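BauA (Acinetobacter baumannii, PDB 6HCP) probably takes up the iron-loaded siderophore preacinetobactin across the outer membrane, as a TonB-dependent receptor. Local coordinates at residues Q621-A632 with R649-T660. Residues are numbered along the deposited sequence; the frame is centred on the assembly and turned at random. Where two conformers were deposited one is given.
Sequences QGTLTLSGNINA and RTLLDVGARYST. With C8E ((hydroxyethyloxy)tri(ethyloxy)octane), chain B; C8E ((hydroxyethyloxy)tri(ethyloxy)octane), chain C; EDO (1,2-ethanediol), chain K.
Arg657 and Thr625 lie side by side at a hydrogen-bonded pair of two antiparallel strands, 622-632 and 649-660; alternate pairs from Thr623–Ser659 to Asn631–Leu651 are joined by paired N-H…O bonds, Thr625 N to Arg657 O (2.7 Å) being nearly straight. The arginine sets out extended, CG opposite the backbone N (chi1 -178°), then bends at chi3 (68°), so that Thr625 CG2 sits under the rim of one guanidinium face, 3.7 Å from Arg657 NH1. Arg657 NH2 donates to O1 of a 1,2-ethanediol, probably from the crystallisation liquor, at 2.8 Å, and the diol's other hydroxyl hydrogen-bonds Ser627 OG; Glu614 forms a salt bridge with Arg657, while Asp616 takes the Thr625 hydroxyl. Glycine at 655 suits its place opposite Ser627, whose OG leans to 3.2 Å from Gly655 N and leaves little room for a side chain. Asn629 and Asp653 cross, amide and carboxylate planes 47° apart, with Asp653 OD2 3.4 Å from Asn629 CB; Asp653 OD1 accepts a hydrogen bond from Asn675 N.

The opposite face is largely apolar. Ile630 CG1 rests 3.8 Å from Leu652 CD2, and Thr650 turns its methyl toward the isoleucine. At Gly628 the missing side chain makes way for a detergent tail. Tyr658 CD1 lies 3.4 Å from Thr623 O, its hydroxyl reaching Val619 O.

Polar residues facing the plug, Arg657 touching helix 69-75, and an exterior meeting detergent and neighbouring subunits characterise a transmembrane β-hairpin of a TonB-dependent receptor barrel.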
ATOM      1  N   GLN A 621     -29.052   5.505  -3.348  1.00 36.83           N
ATOM      2  CA  GLN A 621     -29.664   5.880  -4.614  1.00 45.53           C
ATOM      3  C   GLN A 621     -28.590   5.933  -5.714  1.00 46.20           C
ATOM      4  O   GLN A 621     -28.377   6.975  -6.348  1.00 47.04           O
ATOM      5  CB  GLN A 621     -30.393   7.216  -4.467  1.00 53.21           C
ATOM      6  CG  GLN A 621     -31.539   7.160  -3.465  1.00 68.56           C
ATOM      7  CD  GLN A 621     -32.609   8.182  -3.750  1.00 88.76           C
ATOM      8  OE1 GLN A 621     -32.334   9.368  -3.924  1.00105.44           O
ATOM      9  NE2 GLN A 621     -33.850   7.727  -3.800  1.00115.64           N
ATOM     10  N   GLY A 622     -27.921   4.801  -5.942  1.00 43.72           N
ATOM     11  CA  GLY A 622     -26.931   4.698  -7.020  1.00 41.89           C
ATOM     12  C   GLY A 622     -26.380   3.293  -7.164  1.00 41.18           C
ATOM     13  O   GLY A 622     -26.814   2.353  -6.498  1.00 38.70           O
ATOM     14  N   THR A 623     -25.410   3.153  -8.073  1.00 35.93           N
ATOM     15  CA  THR A 623     -24.809   1.877  -8.365  1.00 34.15           C
ATOM     16  C   THR A 623     -23.319   1.946  -8.033  1.00 33.41           C
ATOM     17  O   THR A 623     -22.619   2.864  -8.479  1.00 31.42           O
ATOM     18  CB  THR A 623     -24.991   1.495  -9.835  1.00 41.99           C
ATOM     19  OG1 THR A 623     -26.390   1.502 -10.113  1.00 40.42           O
ATOM     20  CG2 THR A 623     -24.405   0.140 -10.156  1.00 36.51           C
ATOM     21  N   LEU A 624     -22.892   1.037  -7.163  1.00 32.43           N
ATOM     22  CA  LEU A 624     -21.503   0.867  -6.842  1.00 32.89           C
ATOM     23  C   LEU A 624     -20.948  -0.237  -7.743  1.00 33.62           C
ATOM     24  O   LEU A 624     -21.557  -1.293  -7.868  1.00 31.20           O
ATOM     25  CB  LEU A 624     -21.333   0.494  -5.371  1.00 33.37           C
ATOM     26  CG  LEU A 624     -19.910   0.080  -4.984  1.00 32.49           C
ATOM     27  CD1 LEU A 624     -18.963   1.270  -5.021  1.00 36.87           C
ATOM     28  CD2 LEU A 624     -19.887  -0.575  -3.603  1.00 41.88           C
ATOM     29  N   THR A 625     -19.831   0.070  -8.417  1.00 32.44           N
ATOM     30  CA  THR A 625     -19.090  -0.916  -9.195  1.00 32.38           C
ATOM     31  C   THR A 625     -17.704  -1.121  -8.572  1.00 26.52           C
ATOM     32  O   THR A 625     -17.008  -0.160  -8.272  1.00 31.46           O
ATOM     33  CB  THR A 625     -18.908  -0.458 -10.651  1.00 37.59           C
ATOM     34  OG1 THR A 625     -20.190  -0.139 -11.190  1.00 35.55           O
ATOM     35  CG2 THR A 625     -18.226  -1.504 -11.509  1.00 33.95           C
ATOM     36  N   LEU A 626     -17.332  -2.380  -8.388  1.00 28.85           N
ATOM     37  CA  LEU A 626     -15.985  -2.744  -8.025  1.00 30.09           C
ATOM     38  C   LEU A 626     -15.329  -3.384  -9.253  1.00 29.61           C
ATOM     39  O   LEU A 626     -15.948  -4.190  -9.950  1.00 30.74           O
ATOM     40  CB  LEU A 626     -16.012  -3.714  -6.846  1.00 32.16           C
ATOM     41  CG  LEU A 626     -16.653  -3.159  -5.565  1.00 34.98           C
ATOM     42  CD1 LEU A 626     -16.627  -4.183  -4.446  1.00 40.94           C
ATOM     43  CD2 LEU A 626     -15.962  -1.885  -5.128  1.00 36.42           C
ATOM     44  N   SER A 627     -14.055  -3.058  -9.468  1.00 28.34           N
ATOM     45  CA  SER A 627     -13.362  -3.580 -10.641  1.00 33.04           C
ATOM     46  C   SER A 627     -11.998  -4.145 -10.230  1.00 27.25           C
ATOM     47  O   SER A 627     -11.332  -3.625  -9.329  1.00 27.35           O
ATOM     48  CB  SER A 627     -13.237  -2.519 -11.709  1.00 29.98           C
ATOM     49  OG  SER A 627     -12.247  -1.564 -11.373  1.00 36.17           O
ATOM     50  N   GLY A 628     -11.541  -5.109 -11.016  1.00 27.03           N
ATOM     51  CA  GLY A 628     -10.182  -5.622 -10.905  1.00 28.75           C
ATOM     52  C   GLY A 628      -9.683  -6.108 -12.263  1.00 30.45           C
ATOM     53  O   GLY A 628     -10.459  -6.561 -13.114  1.00 26.81           O
ATOM     54  N   ASN A 629      -8.367  -6.017 -12.436  1.00 27.06           N
ATOM     55  CA  ASN A 629      -7.677  -6.492 -13.621  1.00 25.31           C
ATOM     56  C   ASN A 629      -6.432  -7.268 -13.198  1.00 25.63           C
ATOM     57  O   ASN A 629      -5.705  -6.854 -12.276  1.00 25.67           O
ATOM     58  CB  ASN A 629      -7.247  -5.331 -14.516  1.00 25.59           C
ATOM     59  CG  ASN A 629      -8.407  -4.721 -15.260  1.00 28.15           C
ATOM     60  OD1 ASN A 629      -9.120  -3.903 -14.693  1.00 29.39           O
ATOM     61  ND2 ASN A 629      -8.532  -5.048 -16.542  1.00 27.80           N
ATOM     62  N   ILE A 630      -6.174  -8.356 -13.923  1.00 24.97           N
ATOM     63  CA  ILE A 630      -4.906  -9.052 -13.865  1.00 25.85           C
ATOM     64  C   ILE A 630      -4.321  -9.127 -15.278  1.00 26.13           C
ATOM     65  O   ILE A 630      -5.039  -9.237 -16.263  1.00 27.14           O
ATOM     66  CB  ILE A 630      -5.078 -10.447 -13.231  1.00 30.91           C
ATOM     67  CG1 ILE A 630      -3.737 -11.147 -13.030  1.00 33.91           C
ATOM     68  CG2 ILE A 630      -6.023 -11.305 -14.047  1.00 33.80           C
ATOM     69  CD1 ILE A 630      -3.790 -12.309 -12.056  1.00 37.34           C
ATOM     70  N   ASN A 631      -2.999  -8.994 -15.346  1.00 22.68           N
ATOM     71  CA  ASN A 631      -2.250  -8.962 -16.589  1.00 26.58           C
ATOM     72  C   ASN A 631      -0.967  -9.763 -16.350  1.00 25.31           C
ATOM     73  O   ASN A 631      -0.110  -9.321 -15.628  1.00 27.89           O
ATOM     74  CB  ASN A 631      -2.010  -7.509 -17.010  1.00 26.10           C
ATOM     75  CG  ASN A 631      -0.962  -7.327 -18.098  1.00 32.19           C
ATOM     76  OD1 ASN A 631      -0.592  -8.271 -18.780  1.00 30.79           O
ATOM     77  ND2 ASN A 631      -0.416  -6.122 -18.216  1.00 44.85           N
ATOM     78  N   ALA A 632      -0.924 -10.993 -16.867  1.00 24.65           N
ATOM     79  CA  ALA A 632       0.170 -11.916 -16.654  1.00 23.89           C
ATOM     80  C   ALA A 632       0.837 -12.234 -17.989  1.00 25.53           C
ATOM     81  O   ALA A 632       0.178 -12.706 -18.920  1.00 25.89           O
ATOM     82  CB  ALA A 632      -0.334 -13.186 -16.006  1.00 26.61           C
ATOM     83  N   ARG A 649       6.021 -10.952 -15.802  1.00 28.51           N
ATOM     84  CA  ARG A 649       5.496 -10.306 -14.605  1.00 28.78           C
ATOM     85  C   ARG A 649       3.971 -10.349 -14.655  1.00 27.33           C
ATOM     86  O   ARG A 649       3.354 -10.542 -15.716  1.00 23.73           O
ATOM     87  CB  ARG A 649       6.052  -8.890 -14.430  1.00 30.95           C
ATOM     88  CG  ARG A 649       5.276  -7.783 -15.125  1.00 31.48           C
ATOM     89  CD  ARG A 649       5.490  -7.685 -16.628  1.00 31.85           C
ATOM     90  NE  ARG A 649       6.897  -7.685 -17.004  1.00 40.91           N
ATOM     91  CZ  ARG A 649       7.352  -7.511 -18.249  1.00 46.29           C
ATOM     92  NH1 ARG A 649       8.649  -7.684 -18.480  1.00 25.87           N
ATOM     93  NH2 ARG A 649       6.517  -7.126 -19.221  1.00 27.15           N
ATOM     94  N   THR A 650       3.384 -10.249 -13.468  1.00 21.97           N
ATOM     95  CA  THR A 650       1.938 -10.244 -13.292  1.00 23.32           C
ATOM     96  C   THR A 650       1.575  -8.962 -12.562  1.00 25.26           C
ATOM     97  O   THR A 650       2.124  -8.680 -11.513  1.00 27.54           O
ATOM     98  CB  THR A 650       1.462 -11.505 -12.554  1.00 26.68           C
ATOM     99  OG1 THR A 650       1.675 -12.637 -13.386  1.00 25.54           O
ATOM    100  CG2 THR A 650      -0.012 -11.465 -12.222  1.00 24.40           C
ATOM    101  N   LEU A 651       0.710  -8.154 -13.173  1.00 24.04           N
ATOM    102  CA  LEU A 651       0.298  -6.880 -12.611  1.00 22.88           C
ATOM    103  C   LEU A 651      -1.187  -6.945 -12.234  1.00 22.92           C
ATOM    104  O   LEU A 651      -1.992  -7.521 -12.959  1.00 25.49           O
ATOM    105  CB  LEU A 651       0.567  -5.773 -13.639  1.00 25.11           C
ATOM    106  CG  LEU A 651       2.019  -5.686 -14.134  1.00 25.89           C
ATOM    107  CD1 LEU A 651       2.170  -4.576 -15.163  1.00 29.21           C
ATOM    108  CD2 LEU A 651       2.993  -5.461 -12.983  1.00 26.14           C
ATOM    109  N   LEU A 652      -1.530  -6.281 -11.121  1.00 23.86           N
ATOM    110  CA  LEU A 652      -2.887  -6.182 -10.643  1.00 25.64           C
ATOM    111  C   LEU A 652      -3.316  -4.723 -10.688  1.00 22.94           C
ATOM    112  O   LEU A 652      -2.550  -3.846 -10.315  1.00 24.57           O
ATOM    113  CB  LEU A 652      -2.981  -6.684  -9.204  1.00 25.63           C
ATOM    114  CG  LEU A 652      -2.585  -8.139  -8.964  1.00 28.87           C
ATOM    115  CD1 LEU A 652      -2.765  -8.477  -7.481  1.00 30.53           C
ATOM    116  CD2 LEU A 652      -3.387  -9.082  -9.827  1.00 30.86           C
ATOM    117  N   ASP A 653      -4.595  -4.510 -11.007  1.00 24.82           N
ATOM    118  CA  ASP A 653      -5.217  -3.206 -10.907  1.00 26.12           C
ATOM    119  C   ASP A 653      -6.552  -3.378 -10.160  1.00 26.38           C
ATOM    120  O   ASP A 653      -7.209  -4.397 -10.286  1.00 25.49           O
ATOM    121  CB  ASP A 653      -5.439  -2.571 -12.288  1.00 27.96           C
ATOM    122  CG  ASP A 653      -4.293  -2.762 -13.271  1.00 30.37           C
ATOM    123  OD1 ASP A 653      -3.138  -2.362 -12.936  1.00 28.97           O
ATOM    124  OD2 ASP A 653      -4.582  -3.228 -14.409  1.00 31.41           O
ATOM    125  N   VAL A 654      -6.989  -2.326  -9.476  1.00 24.66           N
ATOM    126  CA  VAL A 654      -8.314  -2.338  -8.837  1.00 28.42           C
ATOM    127  C   VAL A 654      -8.974  -0.982  -9.030  1.00 25.35           C
ATOM    128  O   VAL A 654      -8.319   0.038  -9.166  1.00 26.50           O
ATOM    129  CB  VAL A 654      -8.215  -2.678  -7.339  1.00 29.70           C
ATOM    130  CG1 VAL A 654      -7.804  -4.122  -7.134  1.00 40.67           C
ATOM    131  CG2 VAL A 654      -7.281  -1.723  -6.614  1.00 33.09           C
ATOM    132  N   GLY A 655     -10.304  -0.978  -8.920  1.00 31.05           N
ATOM    133  CA  GLY A 655     -11.020   0.263  -9.009  1.00 31.55           C
ATOM    134  C   GLY A 655     -12.380   0.193  -8.339  1.00 30.14           C
ATOM    135  O   GLY A 655     -12.905  -0.884  -8.099  1.00 27.82           O
ATOM    136  N   ALA A 656     -12.968   1.370  -8.145  1.00 31.32           N
ATOM    137  CA  ALA A 656     -14.356   1.474  -7.728  1.00 33.44           C
ATOM    138  C   ALA A 656     -14.986   2.669  -8.441  1.00 26.90           C
ATOM    139  O   ALA A 656     -14.328   3.695  -8.704  1.00 28.21           O
ATOM    140  CB  ALA A 656     -14.447   1.593  -6.218  1.00 33.50           C
ATOM    141  N   ARG A 657     -16.282   2.532  -8.715  1.00 28.68           N
ATOM    142  CA  ARG A 657     -17.065   3.556  -9.350  1.00 30.65           C
ATOM    143  C   ARG A 657     -18.410   3.676  -8.616  1.00 29.91           C
ATOM    144  O   ARG A 657     -18.991   2.676  -8.262  1.00 30.29           O
ATOM    145  CB  ARG A 657     -17.283   3.165 -10.813  1.00 33.65           C
ATOM    146  CG  ARG A 657     -18.061   4.156 -11.670  1.00 38.43           C
ATOM    147  CD  ARG A 657     -17.848   3.862 -13.158  1.00 38.18           C
ATOM    148  NE  ARG A 657     -18.451   2.611 -13.606  1.00 36.42           N
ATOM    149  CZ  ARG A 657     -17.794   1.546 -14.073  1.00 36.66           C
ATOM    150  NH1 ARG A 657     -18.486   0.553 -14.595  1.00 33.19           N
ATOM    151  NH2 ARG A 657     -16.486   1.418 -13.933  1.00 32.00           N
ATOM    152  N   TYR A 658     -18.880   4.913  -8.467  1.00 31.84           N
ATOM    153  CA  TYR A 658     -20.196   5.161  -7.885  1.00 33.34           C
ATOM    154  C   TYR A 658     -20.936   6.137  -8.792  1.00 29.46           C
ATOM    155  O   TYR A 658     -20.493   7.266  -8.989  1.00 31.81           O
ATOM    156  CB  TYR A 658     -20.104   5.717  -6.457  1.00 34.21           C
ATOM    157  CG  TYR A 658     -21.445   5.802  -5.759  1.00 34.50           C
ATOM    158  CD1 TYR A 658     -22.213   4.663  -5.574  1.00 35.95           C
ATOM    159  CD2 TYR A 658     -22.001   7.019  -5.404  1.00 36.00           C
ATOM    160  CE1 TYR A 658     -23.487   4.725  -5.030  1.00 40.83           C
ATOM    161  CE2 TYR A 658     -23.258   7.096  -4.812  1.00 37.15           C
ATOM    162  CZ  TYR A 658     -24.005   5.947  -4.631  1.00 41.43           C
ATOM    163  OH  TYR A 658     -25.245   6.011  -4.057  1.00 42.40           O
ATOM    164  N   SER A 659     -22.061   5.673  -9.337  0.50 30.81           N
ATOM    165  CA  SER A 659     -22.903   6.479 -10.220  0.50 34.02           C
ATOM    166  C   SER A 659     -24.245   6.759  -9.534  0.50 34.19           C
ATOM    167  O   SER A 659     -24.896   5.840  -9.045  0.50 35.30           O
ATOM    168  CB  SER A 659     -23.099   5.803 -11.549  0.50 36.94           C
ATOM    169  OG  SER A 659     -23.882   4.629 -11.405  0.50 39.45           O
ATOM    170  N   THR A 660     -24.605   8.040  -9.473  1.00 37.65           N
ATOM    171  CA  THR A 660     -25.802   8.490  -8.770  1.00 42.83           C
ATOM    172  C   THR A 660     -26.322   9.760  -9.447  1.00 43.00           C
ATOM    173  O   THR A 660     -25.847  10.131 -10.521  1.00 37.32           O
ATOM    174  CB  THR A 660     -25.490   8.664  -7.276  1.00 42.42           C
ATOM    175  OG1 THR A 660     -26.716   8.850  -6.573  1.00 44.95           O
ATOM    176  CG2 THR A 660     -24.559   9.819  -6.991  1.00 38.90           C
TER
HETATM  177  C1  C8E B 833      -7.733  -7.312  -6.547  1.00 55.49           C
HETATM  178  C2  C8E B 833      -8.371  -8.112  -7.664  1.00 50.90           C
HETATM  179  C3  C8E B 833      -7.516  -7.973  -8.906  1.00 45.94           C
HETATM  180  C4  C8E B 833      -7.705  -9.129  -9.881  1.00 47.03           C
HETATM  181  C5  C8E B 833      -9.139  -9.296 -10.331  1.00 51.47           C
HETATM  182  C6  C8E B 833      -9.222  -9.786 -11.763  1.00 48.50           C
HETATM  183  C7  C8E B 833     -10.592 -10.379 -12.076  1.00 52.41           C
HETATM  184  C8  C8E B 833     -11.475 -10.408 -10.828  1.00 53.04           C
HETATM  185  C1  C8E C 827      -6.051 -20.479 -26.469  1.00 60.20           C
HETATM  186  C2  C8E C 827      -5.342 -20.842 -25.190  1.00 63.07           C
HETATM  187  C3  C8E C 827      -4.051 -20.050 -25.008  1.00 54.75           C
HETATM  188  C4  C8E C 827      -3.410 -20.407 -23.666  1.00 63.17           C
HETATM  189  C5  C8E C 827      -2.208 -19.528 -23.337  1.00 64.66           C
HETATM  190  C6  C8E C 827      -1.930 -19.496 -21.837  1.00 58.87           C
HETATM  191  C7  C8E C 827      -0.939 -18.391 -21.487  1.00 61.68           C
HETATM  192  C8  C8E C 827      -0.970 -17.993 -20.003  1.00 50.90           C
HETATM  193  O9  C8E C 827       0.314 -17.588 -19.543  1.00 48.35           O
HETATM  194  C10 C8E C 827       0.387 -16.429 -18.700  1.00 41.83           C
HETATM  195  C11 C8E C 827       1.821 -16.094 -18.325  1.00 47.66           C
HETATM  196  O12 C8E C 827       2.231 -16.611 -17.056  1.00 53.96           O
HETATM  197  C13 C8E C 827       3.378 -17.506 -17.166  1.00 79.35           C
HETATM  198  C14 C8E C 827       4.669 -16.950 -16.521  1.00 87.85           C
HETATM  199  O15 C8E C 827       5.930 -17.302 -17.171  1.00 78.65           O
HETATM  200  C16 C8E C 827       7.060 -16.465 -16.752  1.00 42.91           C
HETATM  201  C17 C8E C 827       8.424 -16.706 -17.472  1.00 43.03           C
HETATM  202  O18 C8E C 827       9.437 -15.958 -16.722  1.00 38.71           O
HETATM  203  C1  EDO K 808     -13.563   3.240 -12.190  1.00 37.67           C
HETATM  204  O1  EDO K 808     -14.391   3.251 -13.409  1.00 39.75           O
HETATM  205  C2  EDO K 808     -13.522   1.790 -11.669  1.00 46.61           C
HETATM  206  O2  EDO K 808     -12.832   0.933 -12.604  1.00 51.22           O
HETATM  207  O   HOH W   1       2.159  -8.158 -17.097  1.00 31.47           O